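Local coordinates for Ice-binding protein (Colwellia, PDB 3WP9) that binds to the surface of ice crystals, inhibits their growth and keeps larger ice grains from forming at the expense of smaller ones, at residues T196-L201 with T213-T218. Residues are numbered along the deposited sequence; the frame is centred on the assembly and turned at random.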
loop_
_atom_site.group_PDB
_atom_site.type_symbol
_atom_site.label_atom_id
_atom_site.label_comp_id
_atom_site.label_asym_id
_atom_site.label_seq_id
_atom_site.Cartn_x
_atom_site.Cartn_y
_atom_site.Cartn_z
ATOM N N THR A 196 5.983 3.812 9.656
ATOM C CA THR A 196 5.958 4.704 8.512
ATOM C C THR A 196 5.784 3.881 7.228
ATOM O O THR A 196 6.363 2.760 7.088
ATOM C CB THR A 196 7.352 5.322 8.383
ATOM O OG1 THR A 196 7.555 6.151 9.524
ATOM C CG2 THR A 196 7.453 6.197 7.073
ATOM N N VAL A 197 4.923 4.400 6.353
ATOM C CA VAL A 197 4.791 3.758 5.081
ATOM C C VAL A 197 5.114 4.830 3.983
ATOM O O VAL A 197 4.538 5.894 3.994
ATOM C CB VAL A 197 3.345 3.269 4.850
ATOM C CG1 VAL A 197 3.204 2.793 3.389
ATOM C CG2 VAL A 197 3.027 2.192 5.902
ATOM N N ASN A 198 6.011 4.491 3.058
ATOM C CA ASN A 198 6.170 5.300 1.848
ATOM C C ASN A 198 5.614 4.487 0.707
ATOM O O ASN A 198 6.193 3.444 0.333
ATOM C CB ASN A 198 7.674 5.526 1.610
ATOM C CG ASN A 198 8.266 6.455 2.652
ATOM O OD1 ASN A 198 7.801 7.568 2.829
ATOM N ND2 ASN A 198 9.276 5.953 3.408
ATOM N N GLY A 199 4.445 4.886 0.246
ATOM C CA GLY A 199 3.674 3.989 -0.553
ATOM C C GLY A 199 2.250 4.384 -0.675
ATOM O O GLY A 199 1.869 5.520 -0.393
ATOM N N ARG A 200 1.470 3.435 -1.182
ATOM C CA ARG A 200 0.042 3.645 -1.281
ATOM C C ARG A 200 -0.658 2.388 -0.681
ATOM O O ARG A 200 -0.273 1.281 -0.905
ATOM C CB ARG A 200 -0.375 3.825 -2.778
ATOM C CG ARG A 200 0.306 5.046 -3.407
ATOM C CD ARG A 200 -0.200 5.228 -4.860
ATOM N NE ARG A 200 0.639 6.282 -5.519
ATOM C CZ ARG A 200 0.510 7.597 -5.302
ATOM N NH1 ARG A 200 -0.447 8.132 -4.512
ATOM N NH2 ARG A 200 1.347 8.428 -5.935
ATOM N N LEU A 201 -1.692 2.683 0.109
ATOM C CA LEU A 201 -2.468 1.622 0.762
ATOM C C LEU A 201 -3.814 1.547 0.107
ATOM O O LEU A 201 -4.653 2.450 0.305
ATOM C CB LEU A 201 -2.623 1.977 2.258
ATOM C CG LEU A 201 -1.274 2.132 3.023
ATOM C CD1 LEU A 201 -1.596 2.446 4.499
ATOM C CD2 LEU A 201 -0.349 0.908 2.919
ATOM N N THR A 213 2.802 7.511 9.990
ATOM C CA THR A 213 3.145 8.510 8.955
ATOM C C THR A 213 3.021 7.741 7.673
ATOM O O THR A 213 3.738 6.751 7.438
ATOM C CB THR A 213 4.583 8.884 9.136
ATOM O OG1 THR A 213 4.759 9.493 10.432
ATOM C CG2 THR A 213 4.999 9.910 8.018
ATOM N N ILE A 214 2.069 8.152 6.842
ATOM C CA ILE A 214 1.833 7.519 5.600
ATOM C C ILE A 214 2.114 8.559 4.487
ATOM O O ILE A 214 1.371 9.571 4.415
ATOM C CB ILE A 214 0.372 7.007 5.477
ATOM C CG1 ILE A 214 -0.069 6.169 6.745
ATOM C CG2 ILE A 214 0.188 6.232 4.177
ATOM C CD1 ILE A 214 0.588 4.839 7.009
ATOM N N ASN A 215 3.131 8.258 3.655
ATOM C CA ASN A 215 3.540 9.236 2.600
ATOM C C ASN A 215 3.328 8.695 1.200
ATOM O O ASN A 215 3.756 7.555 0.917
ATOM C CB ASN A 215 5.032 9.490 2.717
ATOM C CG ASN A 215 5.468 10.065 4.052
ATOM O OD1 ASN A 215 4.842 10.973 4.564
ATOM N ND2 ASN A 215 6.557 9.555 4.592
ATOM N N ALA A 216 2.726 9.505 0.304
ATOM C CA ALA A 216 2.749 9.091 -1.094
ATOM C C ALA A 216 4.222 8.869 -1.530
ATOM O O ALA A 216 5.141 9.541 -1.027
ATOM C CB ALA A 216 2.074 10.106 -1.982
ATOM N N PRO A 217 4.480 7.874 -2.407
ATOM C CA PRO A 217 5.852 7.535 -2.825
ATOM C C PRO A 217 6.330 8.549 -3.874
ATOM O O PRO A 217 5.550 9.090 -4.635
ATOM C CB PRO A 217 5.708 6.137 -3.434
ATOM C CG PRO A 217 4.272 6.125 -3.923
ATOM C CD PRO A 217 3.456 7.045 -3.086
ATOM N N THR A 218 7.599 8.845 -3.870
ATOM C CA THR A 218 7.953 9.962 -4.756
ATOM C C THR A 218 8.211 9.459 -6.165
ATOM O O THR A 218 8.477 8.245 -6.399
ATOM C CB THR A 218 9.137 10.769 -4.267
ATOM O OG1 THR A 218 10.210 9.859 -4.045
ATOM C CG2 THR A 218 8.746 11.579 -3.002
HETATM O O HOH W 1 5.830 7.233 11.773
HETATM O O HOH W 2 4.384 7.843 -6.964
#
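Asn198 and Asn215 both turn CG opposite their carbonyl carbons (chi1 -70° and -60°), which sets the two amides alongside one another, their planes 22° apart. Asn215 ND2 donates to Asn198 OD1 at 2.9 Å. The bond lies in the amide plane of Asn215 but tilts from the carbonyl plane of Asn198. The two asparagines form one rung between adjacent coils, and Asn198 ND2 carries on to Glu180. Beneath it, strands 196-198 and 213-215 run parallel in exact register. Val197 N donates to Thr213 O at 2.8 Å, and Val197 O accepts from Asn215 N. Gly199 N then bonds to Asn215 O at 2.8 Å, just where 196-201 turns its corner. Thr196 and Thr213 form another rung, and one water bridges their OG1 atoms. Thr196 belongs to a predicted ice-binding motif. On the opposite face, Ile214 CD1 lies 3.8 Å from Val197 CG2. Beyond the corner, Leu201 brings CD1 to Ile214 CD1 (4.1 Å), the side chains crossing at about a right angle. Pro217 CD sits over one guanidinium face of Arg200, 3.7 Å from CZ. Arg200 NH1 donates to Phe14 O. A second water joins Arg200 NH2 to Pro217 O. A serine in place of Arg200 would probably leave Pro217 without this flat cover and the carbonyl of Phe14 without its NH1 donor. The two segments belong to successive coils of the right-handed beta-helix. Strand 178-180 flanks 196-198, strand 29-31 flanks 213-215, and Leu209 of strand 207-210 meets Ile214 and Leu201 in the interior.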